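Local coordinates for DisA protein (Sorangium cellulosum, PDB 6CCA) that probably transfers methyl groups to a carbon of a polyketide intermediate on the disorazol assembly line, building a gem-dimethyl group, at residues Ile206-Val211 with Val404-Ser409; Arg36-Ile41 with Ala388-Ser393; Gly330-Asn335 with Gly377-Glu382. All blocks are in the same frame, centred on the assembly; numbering follows the deposited sequence.

Near the N terminus, helix 34-41 carries 36-41, the first half of interaction 2. Its partner, 388-393, comes almost 350 residues later, so this contact closes the longest loop. Helix 196-216 opens interaction 1 at 206-211, and strand 402-409 closes it at 404-409. Interactions 1 and 2 cross, because their segments alternate along the chain. Interaction 3, between 330-335 and 377-382, closes the shortest loop of the three and lies within both larger ones. All three reach the same sheet. Interaction 1 packs helix 196-216 on strand 402-409. Interaction 2 packs helix 34-41 on strand 387-389 and the loop after it. Interaction 3 packs helix 372-381 on strand 330-337.

Interaction 1 of 3, residues Ile206-Val211 with Val404-Ser409; sequences IKSLLV and VILAES
Ser208 of helix 196-216 meets Leu406 of strand 402-409. On the flank of the helix turned from the strand, Ile206, Leu209 and Leu210 pack on helix 239-246. Ser208 is the residue that faces the strand. Its OG lies 3.5 Å from Leu406 CD2 and 4.0 Å from Leu406 CD1, so the oxygen sits against both methyls of one leucine. Ser208 CB also approaches CD2 of Leu406, at 4.0 Å. The contact is one of van der Waals packing, since no hydrogen bond crosses it. The hydroxyl oxygen is turned back beside its own backbone N (chi1 -57°), where it hydrogen-bonds to Leu204 O one turn earlier. This buried polar group is thus satisfied inside its own helix while it touches a hydrocarbon side chain.

The strand belongs to the mixed sheet of a class I, Rossmann-like methyltransferase fold. Strand 402-409 runs antiparallel to 330-337, and helix 196-216 packs on the sheet. Val404 lies two residues before Leu406 and points to the same side. Its CG1 only grazes Ser208 OG, at 4.5 Å, and it also packs on Phe201, Leu204 and Val205 of the same helix. Val211 ends the segment against Ser37 and Ile41 of helix 34-41, and Ile41 also touches both Ser208 and Leu406.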
loop_
_atom_site.group_PDB
_atom_site.type_symbol
_atom_site.label_atom_id
_atom_site.label_comp_id
_atom_site.label_asym_id
_atom_site.label_seq_id
_atom_site.Cartn_x
_atom_site.Cartn_y
_atom_site.Cartn_z
ATOM N N ILE A 206 9.921 -2.868 11.249
ATOM C CA ILE A 206 10.304 -3.518 12.494
ATOM C C ILE A 206 11.525 -2.794 13.066
ATOM O O ILE A 206 11.564 -2.476 14.230
ATOM C CB ILE A 206 10.602 -5.005 12.296
ATOM C CG1 ILE A 206 9.293 -5.774 12.075
ATOM C CG2 ILE A 206 11.252 -5.627 13.562
ATOM C CD1 ILE A 206 9.438 -7.227 11.652
ATOM N N LYS A 207 12.507 -2.554 12.235
ATOM C CA LYS A 207 13.704 -1.845 12.676
ATOM C C LYS A 207 13.349 -0.483 13.253
ATOM O O LYS A 207 13.926 -0.040 14.281
ATOM C CB LYS A 207 14.660 -1.669 11.465
ATOM C CG LYS A 207 16.000 -0.972 11.780
ATOM C CD LYS A 207 16.702 -1.727 12.840
ATOM C CE LYS A 207 18.206 -1.439 12.918
ATOM N NZ LYS A 207 18.651 -1.899 14.286
ATOM N N SER A 208 12.441 0.247 12.600
ATOM C CA SER A 208 12.065 1.525 13.090
ATOM C C SER A 208 11.498 1.420 14.475
ATOM O O SER A 208 11.766 2.258 15.322
ATOM C CB SER A 208 11.085 2.220 12.165
ATOM O OG SER A 208 11.543 2.396 10.811
ATOM N N LEU A 209 10.643 0.422 14.707
ATOM C CA LEU A 209 10.008 0.295 15.986
ATOM C C LEU A 209 11.014 -0.056 17.080
ATOM O O LEU A 209 10.933 0.457 18.212
ATOM C CB LEU A 209 8.859 -0.746 15.927
ATOM C CG LEU A 209 7.735 -0.438 14.928
ATOM C CD1 LEU A 209 6.763 -1.636 14.942
ATOM C CD2 LEU A 209 6.979 0.856 15.156
ATOM N N LEU A 210 11.940 -0.952 16.770
ATOM C CA LEU A 210 12.915 -1.370 17.735
ATOM C C LEU A 210 13.873 -0.241 18.060
ATOM O O LEU A 210 14.291 -0.087 19.226
ATOM C CB LEU A 210 13.641 -2.585 17.212
ATOM C CG LEU A 210 12.785 -3.862 17.218
ATOM C CD1 LEU A 210 13.574 -5.030 16.706
ATOM C CD2 LEU A 210 12.231 -4.235 18.582
ATOM N N VAL A 211 14.201 0.589 17.065
ATOM C CA VAL A 211 15.060 1.763 17.345
ATOM C C VAL A 211 14.334 2.736 18.258
ATOM O O VAL A 211 14.890 3.307 19.237
ATOM C CB VAL A 211 15.523 2.381 16.021
ATOM C CG1 VAL A 211 15.973 3.836 16.171
ATOM C CG2 VAL A 211 16.579 1.457 15.441
ATOM N N VAL A 404 9.488 3.087 3.018
ATOM C CA VAL A 404 9.088 3.384 4.395
ATOM C C VAL A 404 9.391 4.876 4.676
ATOM O O VAL A 404 10.475 5.413 4.319
ATOM C CB VAL A 404 9.745 2.453 5.361
ATOM C CG1 VAL A 404 9.674 2.971 6.791
ATOM C CG2 VAL A 404 9.122 1.069 5.263
ATOM N N ILE A 405 8.428 5.542 5.266
ATOM C CA ILE A 405 8.451 6.988 5.542
ATOM C C ILE A 405 8.210 7.204 7.014
ATOM O O ILE A 405 7.253 6.683 7.550
ATOM C CB ILE A 405 7.454 7.786 4.696
ATOM C CG1 ILE A 405 7.649 7.471 3.185
ATOM C CG2 ILE A 405 7.621 9.289 4.962
ATOM C CD1 ILE A 405 6.457 6.884 2.562
ATOM N N LEU A 406 9.126 7.896 7.674
ATOM C CA LEU A 406 9.051 8.225 9.110
ATOM C C LEU A 406 8.782 9.715 9.280
ATOM O O LEU A 406 9.293 10.529 8.511
ATOM C CB LEU A 406 10.341 7.869 9.838
ATOM C CG LEU A 406 10.906 6.460 9.538
ATOM C CD1 LEU A 406 12.262 6.276 10.169
ATOM C CD2 LEU A 406 9.996 5.413 10.027
ATOM N N ALA A 407 7.950 10.071 10.242
ATOM C CA ALA A 407 7.624 11.474 10.466
ATOM C C ALA A 407 7.339 11.702 11.968
ATOM O O ALA A 407 6.782 10.818 12.631
ATOM C CB ALA A 407 6.407 11.806 9.689
ATOM N N GLU A 408 7.774 12.854 12.473
ATOM C CA GLU A 408 7.661 13.203 13.905
ATOM C C GLU A 408 6.581 14.249 14.062
ATOM O O GLU A 408 6.551 15.315 13.399
ATOM C CB GLU A 408 9.016 13.722 14.379
ATOM C CG GLU A 408 9.082 14.248 15.803
ATOM C CD GLU A 408 10.497 14.713 16.106
ATOM O OE1 GLU A 408 10.693 15.905 15.943
ATOM O OE2 GLU A 408 11.367 13.877 16.514
ATOM N N SER A 409 5.654 13.973 14.941
ATOM C CA SER A 409 4.547 14.879 15.119
ATOM C C SER A 409 4.986 16.057 15.982
ATOM O O SER A 409 5.661 15.863 16.969
ATOM C CB SER A 409 3.403 14.210 15.865
ATOM O OG SER A 409 2.365 15.142 15.997
#

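Interaction 2 of 3, residues Arg36-Ile41 with Ala388-Ser393; sequences RSVPRI and APLQHS
This is a small, wholly apolar contact at the margin of the sheet, between the N-terminal helix 34-41 and strand 387-389 with the loop that follows it. Val38 and Ile41 of the helix meet Ala388 and Leu390. Ala388 CB reaches both methyls of Val38, with CG2 at 3.9 Å and CG1 at 4.1 Å. The single methyl thus faces the fork of the valine. Val38 CG1 also lies 4.2 Å from Leu390 CD2. The other leucine methyl, CD1 of Leu390, meets Ile41 CG2 at 3.9 Å. In Ile41, CG1 lies beside the backbone N (chi1 -61°), which leaves CG2 anti to N and directed at the leucine. The side chains of Ile41 and Leu390 cross at about a right angle.

The helix is weakly bonded and kinked at Pro39 and Arg40. Ala388 and Leu390 are held by backbone hydrogen bonds to Leu406 and Val404 of strand 402-409. Leu390 packs further on Leu204 of helix 196-216. No hydrogen bond or charge pair joins the two segments. Their contact rests on dispersion and the burial of hydrocarbon, with no directional bond to fix the angle between them.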
loop_
_atom_site.group_PDB
_atom_site.type_symbol
_atom_site.label_atom_id
_atom_site.label_comp_id
_atom_site.label_asym_id
_atom_site.label_seq_id
_atom_site.Cartn_x
_atom_site.Cartn_y
_atom_site.Cartn_z
ATOM N N ARG A 36 17.974 11.651 15.370
ATOM C CA ARG A 36 19.116 10.790 15.644
ATOM C C ARG A 36 18.857 9.316 15.404
ATOM O O ARG A 36 19.790 8.508 15.341
ATOM C CB ARG A 36 19.595 11.010 17.062
ATOM C CG ARG A 36 18.736 10.386 18.142
ATOM C CD ARG A 36 19.223 10.988 19.451
ATOM N NE ARG A 36 18.148 11.499 20.284
ATOM C CZ ARG A 36 17.765 10.955 21.428
ATOM N NH1 ARG A 36 18.325 9.838 21.867
ATOM N NH2 ARG A 36 16.793 11.530 22.125
ATOM N N SER A 37 17.586 8.953 15.264
ATOM C CA SER A 37 17.221 7.601 14.904
ATOM C C SER A 37 17.278 7.232 13.407
ATOM O O SER A 37 17.545 6.103 13.107
ATOM C CB SER A 37 15.788 7.359 15.418
ATOM O OG SER A 37 15.735 7.393 16.827
ATOM N N VAL A 38 17.078 8.170 12.521
ATOM C CA VAL A 38 16.994 7.873 11.079
ATOM C C VAL A 38 18.273 7.157 10.601
ATOM O O VAL A 38 18.225 6.141 9.884
ATOM C CB VAL A 38 16.582 9.099 10.268
ATOM C CG1 VAL A 38 16.653 8.813 8.799
ATOM C CG2 VAL A 38 15.160 9.484 10.621
ATOM N N PRO A 39 19.430 7.662 10.966
ATOM C CA PRO A 39 20.651 6.894 10.565
ATOM C C PRO A 39 20.776 5.473 11.112
ATOM O O PRO A 39 21.433 4.688 10.512
ATOM C CB PRO A 39 21.844 7.812 11.104
ATOM C CG PRO A 39 21.230 9.125 11.340
ATOM C CD PRO A 39 19.755 8.883 11.726
ATOM N N ARG A 40 20.165 5.124 12.242
ATOM C CA ARG A 40 20.168 3.787 12.761
ATOM C C ARG A 40 19.178 2.886 12.019
ATOM O O ARG A 40 19.218 1.689 12.194
ATOM C CB ARG A 40 19.800 3.785 14.232
ATOM C CG ARG A 40 20.847 4.492 15.103
ATOM C CD ARG A 40 20.439 4.658 16.555
ATOM N NE ARG A 40 21.535 5.320 17.334
ATOM C CZ ARG A 40 21.479 6.496 18.006
ATOM N NH1 ARG A 40 20.377 7.228 18.081
ATOM N NH2 ARG A 40 22.564 6.954 18.651
ATOM N N ILE A 41 18.295 3.480 11.209
ATOM C CA ILE A 41 17.256 2.700 10.472
ATOM C C ILE A 41 17.608 2.615 8.979
ATOM O O ILE A 41 17.352 1.602 8.347
ATOM C CB ILE A 41 15.876 3.365 10.699
ATOM C CG1 ILE A 41 15.507 3.380 12.188
ATOM C CG2 ILE A 41 14.778 2.724 9.853
ATOM C CD1 ILE A 41 14.414 4.379 12.486
ATOM N N ALA A 388 11.174 11.729 6.953
ATOM C CA ALA A 388 12.215 10.908 6.346
ATOM C C ALA A 388 11.707 9.727 5.541
ATOM O O ALA A 388 11.529 8.621 6.077
ATOM C CB ALA A 388 13.216 10.459 7.391
ATOM N N PRO A 389 11.479 9.934 4.234
ATOM C CA PRO A 389 11.352 8.816 3.357
ATOM C C PRO A 389 12.733 8.213 3.288
ATOM O O PRO A 389 13.745 8.959 3.077
ATOM C CB PRO A 389 10.934 9.427 2.035
ATOM C CG PRO A 389 10.568 10.826 2.316
ATOM C CD PRO A 389 11.347 11.215 3.544
ATOM N N LEU A 390 12.841 6.933 3.532
ATOM C CA LEU A 390 14.173 6.318 3.609
ATOM C C LEU A 390 14.813 6.311 2.196
ATOM O O LEU A 390 14.108 6.417 1.195
ATOM C CB LEU A 390 14.112 4.971 4.253
ATOM C CG LEU A 390 13.712 5.012 5.724
ATOM C CD1 LEU A 390 13.598 3.618 6.250
ATOM C CD2 LEU A 390 14.735 5.845 6.517
ATOM N N GLN A 391 16.139 6.263 2.131
ATOM C CA GLN A 391 16.840 6.395 0.844
ATOM C C GLN A 391 17.137 5.013 0.317
ATOM O O GLN A 391 17.597 4.153 1.054
ATOM C CB GLN A 391 18.184 7.168 1.063
ATOM C CG GLN A 391 17.980 8.541 1.591
ATOM C CD GLN A 391 19.326 9.218 1.888
ATOM O OE1 GLN A 391 19.753 9.367 3.072
ATOM N NE2 GLN A 391 20.032 9.586 0.813
ATOM N N HIS A 392 16.893 4.808 -0.971
ATOM C CA HIS A 392 17.172 3.559 -1.655
ATOM C C HIS A 392 17.792 3.816 -2.990
ATOM O O HIS A 392 17.254 3.470 -4.047
ATOM C CB HIS A 392 15.888 2.713 -1.812
ATOM C CG HIS A 392 15.408 2.164 -0.515
ATOM N ND1 HIS A 392 14.594 2.894 0.311
ATOM C CD2 HIS A 392 15.650 1.007 0.120
ATOM C CE1 HIS A 392 14.360 2.200 1.409
ATOM N NE2 HIS A 392 14.979 1.049 1.313
ATOM N N SER A 393 18.957 4.469 -2.960
ATOM C CA SER A 393 19.610 4.833 -4.254
ATOM C C SER A 393 21.088 4.474 -4.301
ATOM O O SER A 393 21.786 4.459 -3.276
ATOM C CB SER A 393 19.375 6.322 -4.599
ATOM O OG SER A 393 19.807 7.117 -3.544
#

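Interaction 3 of 3, residues Gly330-Asn335 with Gly377-Glu382; sequences GWLVLN and GLLEEE
Leu379 of helix 372-381 reaches across to Leu332 and Leu334 of strand 330-337. Here a helix packs on one face of the central sheet of the methyltransferase fold, next to the C-terminal antiparallel strand 402-409. Each methyl of Leu379 has its own partner. Leu379 CD2 meets Leu332 CD2 at 3.9 Å, and Leu379 CD1 lies 4.4 Å from Leu334 CD1. Leu332 holds its CG anti to the backbone N (chi1 173°), while Leu379 keeps CG beside its own N (chi1 -76°). These two settings bring the CD2 methyls together. The side chains of Leu332 and Leu379 cross at about a right angle. The two strand leucines are two residues apart, so they stand on the same face of the sheet.

Leu332 and Leu379 share a third neighbour, Leu319 of helix 315-325, and Leu332 also rests on Val303 of strand 300-306. The backbone of Leu332 pairs with Ala407, and that of Leu334 with Ile405, in the antiparallel strand 402-409, while on its other edge the strand pairs in parallel with 300-306. At the C-terminal end of helix 372-381, Glu381 and Glu382 both form salt bridges to Arg316 of helix 315-325. Glu382 is the first residue to leave the helix, and its N still donates to Leu378 O at 3.0 Å.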
loop_
_atom_site.group_PDB
_atom_site.type_symbol
_atom_site.label_atom_id
_atom_site.label_comp_id
_atom_site.label_asym_id
_atom_site.label_seq_id
_atom_site.Cartn_x
_atom_site.Cartn_y
_atom_site.Cartn_z
ATOM N N GLY A 330 5.684 12.001 18.866
ATOM C CA GLY A 330 5.412 10.610 18.532
ATOM C C GLY A 330 5.650 10.438 17.006
ATOM O O GLY A 330 5.618 11.418 16.212
ATOM N N TRP A 331 5.899 9.211 16.621
ATOM C CA TRP A 331 6.180 8.920 15.179
ATOM C C TRP A 331 5.005 8.313 14.435
ATOM O O TRP A 331 4.259 7.475 14.993
ATOM C CB TRP A 331 7.331 7.932 15.080
ATOM C CG TRP A 331 8.675 8.349 15.604
ATOM C CD1 TRP A 331 8.994 9.459 16.301
ATOM C CD2 TRP A 331 9.834 7.542 15.555
ATOM N NE1 TRP A 331 10.343 9.430 16.614
ATOM C CE2 TRP A 331 10.866 8.237 16.208
ATOM C CE3 TRP A 331 10.102 6.268 15.018
ATOM C CZ2 TRP A 331 12.164 7.732 16.307
ATOM C CZ3 TRP A 331 11.391 5.729 15.134
ATOM C CH2 TRP A 331 12.435 6.496 15.765
ATOM N N LEU A 332 4.843 8.738 13.186
ATOM C CA LEU A 332 4.083 8.001 12.197
ATOM C C LEU A 332 5.048 7.209 11.329
ATOM O O LEU A 332 6.062 7.771 10.872
ATOM C CB LEU A 332 3.297 8.981 11.368
ATOM C CG LEU A 332 2.562 8.394 10.174
ATOM C CD1 LEU A 332 1.503 7.379 10.640
ATOM C CD2 LEU A 332 1.877 9.490 9.353
ATOM N N VAL A 333 4.820 5.910 11.221
ATOM C CA VAL A 333 5.657 5.038 10.397
ATOM C C VAL A 333 4.743 4.502 9.296
ATOM O O VAL A 333 3.697 3.821 9.566
ATOM C CB VAL A 333 6.216 3.887 11.225
ATOM C CG1 VAL A 333 7.015 2.965 10.305
ATOM C CG2 VAL A 333 7.047 4.448 12.375
ATOM N N LEU A 334 5.065 4.864 8.059
ATOM C CA LEU A 334 4.316 4.392 6.892
ATOM C C LEU A 334 5.138 3.415 6.061
ATOM O O LEU A 334 6.354 3.659 5.838
ATOM C CB LEU A 334 3.925 5.581 6.000
ATOM C CG LEU A 334 3.098 6.695 6.558
ATOM C CD1 LEU A 334 2.982 7.885 5.606
ATOM C CD2 LEU A 334 1.710 6.166 6.901
ATOM N N ASN A 335 4.476 2.348 5.596
ATOM C CA ASN A 335 4.969 1.539 4.508
ATOM C C ASN A 335 3.970 1.692 3.384
ATOM O O ASN A 335 2.759 1.353 3.568
ATOM C CB ASN A 335 5.048 0.103 4.967
ATOM C CG ASN A 335 5.591 -0.838 3.892
ATOM O OD1 ASN A 335 5.889 -0.419 2.762
ATOM N ND2 ASN A 335 5.816 -2.099 4.283
ATOM N N GLY A 377 6.371 16.311 1.396
ATOM C CA GLY A 377 5.756 17.664 1.352
ATOM C C GLY A 377 4.444 17.718 2.055
ATOM O O GLY A 377 4.156 18.630 2.856
ATOM N N LEU A 378 3.613 16.713 1.846
ATOM C CA LEU A 378 2.352 16.728 2.549
ATOM C C LEU A 378 2.458 16.604 4.097
ATOM O O LEU A 378 1.701 17.302 4.828
ATOM C CB LEU A 378 1.406 15.627 2.036
ATOM C CG LEU A 378 -0.010 15.522 2.625
ATOM C CD1 LEU A 378 -0.860 16.738 2.364
ATOM C CD2 LEU A 378 -0.749 14.277 2.157
ATOM N N LEU A 379 3.313 15.714 4.569
ATOM C CA LEU A 379 3.403 15.464 6.004
ATOM C C LEU A 379 3.958 16.782 6.623
ATOM O O LEU A 379 3.523 17.170 7.731
ATOM C CB LEU A 379 4.368 14.344 6.284
ATOM C CG LEU A 379 3.737 12.980 5.939
ATOM C CD1 LEU A 379 4.762 11.916 5.760
ATOM C CD2 LEU A 379 2.718 12.556 7.047
ATOM N N GLU A 380 4.967 17.359 5.956
ATOM C CA GLU A 380 5.469 18.719 6.424
ATOM C C GLU A 380 4.389 19.767 6.514
ATOM O O GLU A 380 4.287 20.481 7.539
ATOM C CB GLU A 380 6.628 19.188 5.539
ATOM C CG GLU A 380 7.873 18.416 5.830
ATOM C CD GLU A 380 9.004 18.633 4.828
ATOM O OE1 GLU A 380 8.742 19.273 3.816
ATOM O OE2 GLU A 380 10.132 18.149 5.072
ATOM N N GLU A 381 3.546 19.882 5.496
ATOM C CA GLU A 381 2.447 20.825 5.543
ATOM C C GLU A 381 1.506 20.578 6.658
ATOM O O GLU A 381 0.875 21.501 7.136
ATOM C CB GLU A 381 1.619 20.820 4.261
ATOM C CG GLU A 381 2.328 21.452 3.103
ATOM C CD GLU A 381 1.663 21.153 1.774
ATOM O OE1 GLU A 381 0.447 20.905 1.699
ATOM O OE2 GLU A 381 2.387 21.183 0.800
ATOM N N GLU A 382 1.314 19.314 7.029
ATOM C CA GLU A 382 0.411 18.952 8.106
ATOM C C GLU A 382 1.056 19.014 9.472
ATOM O O GLU A 382 0.472 18.580 10.476
ATOM C CB GLU A 382 -0.207 17.549 7.821
ATOM C CG GLU A 382 -1.178 17.556 6.616
ATOM C CD GLU A 382 -2.290 18.604 6.744
ATOM O OE1 GLU A 382 -3.005 18.582 7.758
ATOM O OE2 GLU A 382 -2.408 19.425 5.805
#